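Local coordinates for dimeric protein of unknown function and ferredoxin-like fold (Bacteroides fragilis, PDB 3FMB) that is of unknown function but forms a dimer of ferredoxin-like subunits and belongs to the stress-responsive A/B barrel family, at residues L52-G65 / A77-Y91. Numbering follows the deposited sequence. Where two conformers were deposited one is given.
Sequences LPAKISVIRKIEVG and ALYSEFDNLDDVKFY. With EDO (1,2-ethanediol), chain F; SO4 (sulfate ion), chain C.
Arg-60 holds Asp-83 in a side-on salt bridge, NE reaching OD1 at 3.1 Å and NH2 reaching OD2 at 3.0 Å. Both oxygens lie close to the guanidinium plane, yet the nitrogens come at them from above the carboxylate, the two planes being 52° apart. A bend at chi2 (-70°) turns the arginine chain toward this acid. Beside it, Val-58 sets CG2 3.7 Å from Phe-90 CD2 and lays CG1 against the Asp-87 carboxylate. A water ties the same corner together, donating to Val-58 O and Asp-87 OD2 while accepting from Asp-83 N. Deeper in, the Tyr-91 ring gathers the ends of Leu-52, Ile-56, Ile-59 and Ile-62, with Ile-62 CD1 3.7 Å from Tyr-91 CE1. The chain then enters the antiparallel hairpin of strands 61-66 and 76-82, the outermost strand of this chain's ferredoxin-like sheet and its neighbour, where Glu-63 N bonds Tyr-79 O at 2.9 Å and Tyr-79 N returns to Glu-63 O. At its open end two residues, Arg-60 and Lys-61, sit opposite the single Glu-81 in a classic beta bulge, with Arg-60 N bonding Glu-81 O at 3.0 Å. On the face of Lys-61 and Glu-63, Tyr-79 meets Lys-61 CE at its ring edge and stacks on Tyr-79 of the second subunit, while Glu-63 OE2 makes a salt bridge to Lys-22 and a hydrogen bond to Tyr-116 of that subunit. Ile-49 of helix 35-50 packs on Ile-62, Val-64 and Leu-78 on the other face.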
loop_
_atom_site.group_PDB
_atom_site.type_symbol
_atom_site.label_atom_id
_atom_site.label_comp_id
_atom_site.label_asym_id
_atom_site.label_seq_id
_atom_site.Cartn_x
_atom_site.Cartn_y
_atom_site.Cartn_z
ATOM N N LEU A 52 10.601 2.125 15.486
ATOM C CA LEU A 52 9.450 2.023 16.387
ATOM C C LEU A 52 9.225 0.664 17.034
ATOM O O LEU A 52 8.755 0.613 18.160
ATOM C CB LEU A 52 8.169 2.452 15.655
ATOM C CG LEU A 52 8.032 3.919 15.215
ATOM C CD1 LEU A 52 6.707 4.101 14.459
ATOM C CD2 LEU A 52 8.142 4.846 16.433
ATOM N N PRO A 53 9.522 -0.449 16.337
ATOM C CA PRO A 53 9.251 -1.735 17.036
ATOM C C PRO A 53 9.863 -1.890 18.432
ATOM O O PRO A 53 9.253 -2.525 19.294
ATOM C CB PRO A 53 9.756 -2.794 16.037
ATOM C CG PRO A 53 9.677 -2.115 14.697
ATOM C CD PRO A 53 9.999 -0.669 14.953
ATOM N N ALA A 54 11.023 -1.290 18.684
ATOM C CA ALA A 54 11.640 -1.332 20.015
ATOM C C ALA A 54 10.871 -0.538 21.086
ATOM O O ALA A 54 11.008 -0.814 22.292
ATOM C CB ALA A 54 13.063 -0.836 19.940
ATOM N N LYS A 55 10.098 0.446 20.640
ATOM C CA LYS A 55 9.292 1.297 21.507
ATOM C C LYS A 55 7.840 0.806 21.591
ATOM O O LYS A 55 7.219 0.903 22.637
ATOM C CB LYS A 55 9.305 2.737 20.981
ATOM C CG LYS A 55 10.679 3.428 20.969
ATOM C CD LYS A 55 11.370 3.332 22.331
ATOM C CE LYS A 55 12.496 4.348 22.502
ATOM N NZ LYS A 55 12.073 5.529 23.313
ATOM N N ILE A 56 7.320 0.249 20.498
ATOM C CA ILE A 56 5.892 -0.088 20.374
ATOM C C ILE A 56 5.713 -1.584 20.148
ATOM O O ILE A 56 5.836 -2.091 19.020
ATOM C CB ILE A 56 5.193 0.695 19.225
ATOM C CG1 ILE A 56 5.552 2.187 19.277
ATOM C CG2 ILE A 56 3.666 0.460 19.310
ATOM C CD1 ILE A 56 4.867 3.103 18.202
ATOM N N SER A 57 5.423 -2.284 21.233
ATOM C CA SER A 57 5.438 -3.744 21.234
ATOM C C SER A 57 4.336 -4.355 20.372
ATOM O O SER A 57 4.494 -5.467 19.873
ATOM C CB SER A 57 5.337 -4.274 22.665
ATOM O OG SER A 57 4.036 -4.060 23.173
ATOM N N VAL A 58 3.227 -3.646 20.171
ATOM C CA VAL A 58 2.137 -4.192 19.340
ATOM C C VAL A 58 2.467 -4.288 17.833
ATOM O O VAL A 58 1.710 -4.917 17.091
ATOM C CB VAL A 58 0.752 -3.455 19.522
ATOM C CG1 VAL A 58 0.248 -3.567 20.943
ATOM C CG2 VAL A 58 0.793 -2.009 19.058
ATOM N N ILE A 59 3.547 -3.652 17.364
ATOM C CA ILE A 59 3.954 -3.803 15.957
ATOM C C ILE A 59 4.472 -5.212 15.722
ATOM O O ILE A 59 5.443 -5.630 16.362
ATOM C CB ILE A 59 5.071 -2.806 15.509
ATOM C CG1 ILE A 59 4.622 -1.345 15.695
ATOM C CG2 ILE A 59 5.477 -3.062 14.027
ATOM C CD1 ILE A 59 5.817 -0.299 15.565
ATOM N N ARG A 60 3.817 -5.948 14.824
ATOM C CA ARG A 60 4.229 -7.330 14.505
ATOM C C ARG A 60 5.233 -7.335 13.328
ATOM O O ARG A 60 6.125 -8.141 13.268
ATOM C CB ARG A 60 3.001 -8.177 14.183
ATOM C CG ARG A 60 1.971 -8.184 15.307
ATOM C CD ARG A 60 2.516 -8.968 16.507
ATOM N NE ARG A 60 1.627 -8.904 17.659
ATOM C CZ ARG A 60 1.929 -8.336 18.829
ATOM N NH1 ARG A 60 3.123 -7.802 19.061
ATOM N NH2 ARG A 60 1.022 -8.310 19.789
ATOM N N LYS A 61 5.078 -6.396 12.413
ATOM C CA LYS A 61 5.997 -6.189 11.311
ATOM C C LYS A 61 5.789 -4.762 10.837
ATOM O O LYS A 61 4.659 -4.296 10.844
ATOM C CB LYS A 61 5.668 -7.139 10.154
ATOM C CG LYS A 61 6.629 -7.039 9.004
ATOM C CD LYS A 61 6.367 -8.134 7.990
ATOM C CE LYS A 61 7.220 -7.973 6.752
ATOM N NZ LYS A 61 7.282 -9.293 6.055
ATOM N N ILE A 62 6.871 -4.073 10.473
ATOM C CA ILE A 62 6.771 -2.734 9.873
ATOM C C ILE A 62 7.976 -2.508 8.965
ATOM O O ILE A 62 9.080 -2.962 9.231
ATOM C CB ILE A 62 6.628 -1.575 10.929
ATOM C CG1 ILE A 62 6.103 -0.277 10.308
ATOM C CG2 ILE A 62 7.976 -1.421 11.774
ATOM C CD1 ILE A 62 5.354 0.660 11.320
ATOM N N GLU A 63 7.723 -1.876 7.833
ATOM C CA GLU A 63 8.794 -1.428 6.968
ATOM C C GLU A 63 8.331 -0.226 6.171
ATOM O O GLU A 63 7.121 -0.067 5.915
ATOM C CB GLU A 63 9.211 -2.548 6.020
ATOM C CG GLU A 63 8.184 -2.879 4.974
ATOM C CD GLU A 63 8.449 -4.172 4.233
ATOM O OE1 GLU A 63 9.245 -5.007 4.714
ATOM O OE2 GLU A 63 7.815 -4.376 3.180
ATOM N N VAL A 64 9.302 0.610 5.781
ATOM C CA VAL A 64 9.025 1.747 4.900
ATOM C C VAL A 64 9.790 1.544 3.594
ATOM O O VAL A 64 11.000 1.311 3.618
ATOM C CB VAL A 64 9.391 3.089 5.566
ATOM C CG1 VAL A 64 9.352 4.238 4.544
ATOM C CG2 VAL A 64 8.434 3.329 6.760
ATOM N N GLY A 65 9.061 1.649 2.494
ATOM C CA GLY A 65 9.614 1.544 1.158
ATOM C C GLY A 65 9.605 2.893 0.472
ATOM O O GLY A 65 8.639 3.619 0.508
ATOM N N ALA A 77 5.904 4.208 0.962
ATOM C CA ALA A 77 4.983 3.150 1.345
ATOM C C ALA A 77 5.329 2.727 2.774
ATOM O O ALA A 77 6.513 2.563 3.104
ATOM C CB ALA A 77 5.116 1.940 0.422
ATOM N N LEU A 78 4.297 2.542 3.598
ATOM C CA LEU A 78 4.430 1.914 4.899
ATOM C C LEU A 78 3.619 0.620 4.861
ATOM O O LEU A 78 2.423 0.614 4.525
ATOM C CB LEU A 78 3.893 2.852 5.966
ATOM C CG LEU A 78 4.101 2.402 7.426
ATOM C CD1 LEU A 78 4.341 3.687 8.276
ATOM C CD2 LEU A 78 2.854 1.581 7.898
ATOM N N TYR A 79 4.290 -0.473 5.140
ATOM C CA TYR A 79 3.679 -1.775 5.161
ATOM C C TYR A 79 3.856 -2.324 6.563
ATOM O O TYR A 79 4.970 -2.385 7.063
ATOM C CB TYR A 79 4.345 -2.676 4.124
ATOM C CG TYR A 79 3.888 -4.115 4.206
ATOM C CD1 TYR A 79 2.701 -4.528 3.580
ATOM C CD2 TYR A 79 4.595 -5.054 4.964
ATOM C CE1 TYR A 79 2.254 -5.855 3.686
ATOM C CE2 TYR A 79 4.140 -6.383 5.069
ATOM C CZ TYR A 79 2.968 -6.764 4.429
ATOM O OH TYR A 79 2.540 -8.064 4.516
ATOM N N SER A 80 2.764 -2.762 7.175
ATOM C CA SER A 80 2.825 -3.204 8.549
ATOM C C SER A 80 1.748 -4.229 8.873
ATOM O O SER A 80 0.737 -4.340 8.165
ATOM C CB SER A 80 2.722 -1.980 9.465
ATOM O OG SER A 80 1.467 -1.373 9.339
ATOM N N GLU A 81 1.993 -4.984 9.941
ATOM C CA GLU A 81 1.106 -6.032 10.427
ATOM C C GLU A 81 0.862 -5.865 11.928
ATOM O O GLU A 81 1.784 -5.575 12.696
ATOM C CB GLU A 81 1.686 -7.432 10.145
ATOM C CG GLU A 81 1.771 -7.741 8.626
ATOM C CD GLU A 81 2.493 -9.020 8.280
ATOM O OE1 GLU A 81 2.816 -9.804 9.190
ATOM O OE2 GLU A 81 2.727 -9.248 7.083
ATOM N N PHE A 82 -0.399 -6.079 12.326
ATOM C CA PHE A 82 -0.856 -6.005 13.729
ATOM C C PHE A 82 -1.864 -7.130 13.968
ATOM O O PHE A 82 -2.392 -7.715 13.024
ATOM C CB PHE A 82 -1.531 -4.654 14.029
ATOM C CG PHE A 82 -0.632 -3.460 13.828
ATOM C CD1 PHE A 82 -0.519 -2.849 12.577
ATOM C CD2 PHE A 82 0.077 -2.928 14.903
ATOM C CE1 PHE A 82 0.328 -1.720 12.412
ATOM C CE2 PHE A 82 0.910 -1.857 14.757
ATOM C CZ PHE A 82 1.043 -1.227 13.520
ATOM N N ASP A 83 -2.166 -7.397 15.227
ATOM C CA ASP A 83 -3.150 -8.431 15.567
ATOM C C ASP A 83 -4.571 -8.021 15.251
ATOM O O ASP A 83 -5.400 -8.866 14.907
ATOM C CB ASP A 83 -3.067 -8.765 17.048
ATOM C CG ASP A 83 -1.793 -9.474 17.411
ATOM O OD1 ASP A 83 -1.071 -9.983 16.522
ATOM O OD2 ASP A 83 -1.510 -9.519 18.611
ATOM N N ASN A 84 -4.860 -6.734 15.390
ATOM C CA ASN A 84 -6.220 -6.220 15.217
ATOM C C ASN A 84 -6.226 -4.700 15.087
ATOM O O ASN A 84 -5.181 -4.055 15.251
ATOM C CB ASN A 84 -7.076 -6.668 16.415
ATOM C CG ASN A 84 -6.479 -6.234 17.715
ATOM O OD1 ASN A 84 -6.253 -5.034 17.933
ATOM N ND2 ASN A 84 -6.169 -7.194 18.575
ATOM N N LEU A 85 -7.394 -4.117 14.809
ATOM C CA LEU A 85 -7.476 -2.663 14.608
ATOM C C LEU A 85 -7.249 -1.842 15.875
ATOM O O LEU A 85 -6.872 -0.705 15.786
ATOM C CB LEU A 85 -8.819 -2.242 14.014
ATOM C CG LEU A 85 -9.094 -2.470 12.543
ATOM C CD1 LEU A 85 -10.458 -1.898 12.250
ATOM C CD2 LEU A 85 -7.963 -1.826 11.644
ATOM N N ASP A 86 -7.513 -2.411 17.049
ATOM C CA ASP A 86 -7.264 -1.706 18.318
ATOM C C ASP A 86 -5.759 -1.458 18.430
ATOM O O ASP A 86 -5.305 -0.375 18.832
ATOM C CB ASP A 86 -7.746 -2.542 19.509
ATOM C CG ASP A 86 -9.260 -2.443 19.761
ATOM O OD1 ASP A 86 -9.951 -1.499 19.298
ATOM O OD2 ASP A 86 -9.767 -3.323 20.483
ATOM N N ASP A 87 -4.979 -2.462 18.035
ATOM C CA ASP A 87 -3.517 -2.345 18.049
ATOM C C ASP A 87 -3.012 -1.339 17.010
ATOM O O ASP A 87 -2.070 -0.600 17.273
ATOM C CB ASP A 87 -2.870 -3.710 17.857
ATOM C CG ASP A 87 -2.953 -4.606 19.113
ATOM O OD1 ASP A 87 -3.516 -4.184 20.135
ATOM O OD2 ASP A 87 -2.438 -5.738 19.052
ATOM N N VAL A 88 -3.604 -1.329 15.813
ATOM C CA VAL A 88 -3.272 -0.307 14.811
ATOM C C VAL A 88 -3.478 1.099 15.404
ATOM O O VAL A 88 -2.660 1.978 15.225
ATOM C CB VAL A 88 -4.122 -0.461 13.516
ATOM C CG1 VAL A 88 -3.885 0.699 12.554
ATOM C CG2 VAL A 88 -3.859 -1.804 12.862
ATOM N N LYS A 89 -4.577 1.294 16.125
ATOM C CA LYS A 89 -4.904 2.587 16.686
ATOM C C LYS A 89 -3.956 2.943 17.852
ATOM O O LYS A 89 -3.541 4.104 18.005
ATOM C CB LYS A 89 -6.348 2.639 17.096
ATOM C CG LYS A 89 -6.722 3.950 17.819
ATOM C CD LYS A 89 -8.071 4.546 17.400
ATOM C CE LYS A 89 -7.919 6.026 17.042
ATOM N NZ LYS A 89 -7.191 6.165 15.746
ATOM N N PHE A 90 -3.596 1.942 18.649
ATOM C CA PHE A 90 -2.571 2.122 19.696
ATOM C C PHE A 90 -1.254 2.627 19.113
ATOM O O PHE A 90 -0.663 3.605 19.584
ATOM C CB PHE A 90 -2.384 0.801 20.432
ATOM C CG PHE A 90 -1.442 0.857 21.570
ATOM C CD1 PHE A 90 -1.917 1.049 22.872
ATOM C CD2 PHE A 90 -0.077 0.712 21.368
ATOM C CE1 PHE A 90 -1.058 1.088 23.916
ATOM C CE2 PHE A 90 0.803 0.758 22.452
ATOM C CZ PHE A 90 0.324 0.946 23.688
ATOM N N TYR A 91 -0.788 1.941 18.079
ATOM C CA TYR A 91 0.363 2.393 17.298
ATOM C C TYR A 91 0.194 3.810 16.721
ATOM O O TYR A 91 1.093 4.646 16.815
ATOM C CB TYR A 91 0.607 1.384 16.170
ATOM C CG TYR A 91 1.275 1.945 14.943
ATOM C CD1 TYR A 91 2.666 2.035 14.853
ATOM C CD2 TYR A 91 0.517 2.368 13.858
ATOM C CE1 TYR A 91 3.283 2.529 13.683
ATOM C CE2 TYR A 91 1.105 2.872 12.725
ATOM C CZ TYR A 91 2.475 2.946 12.638
ATOM O OH TYR A 91 3.002 3.454 11.521
HETATM C C1 EDO F . -8.118 4.082 12.779
HETATM O O1 EDO F . -8.474 5.007 11.730
HETATM C C2 EDO F . -6.659 3.644 12.670
HETATM O O2 EDO F . -5.826 4.164 13.752
HETATM S S SO4 C . -0.670 5.956 9.858
HETATM O O1 SO4 C . 0.377 4.834 9.818
HETATM O O2 SO4 C . -0.546 6.833 11.020
HETATM O O3 SO4 C . -2.076 5.483 9.830
HETATM O O4 SO4 C . -0.493 6.892 8.720
HETATM O O HOH W 1 -0.366 -6.391 17.282
#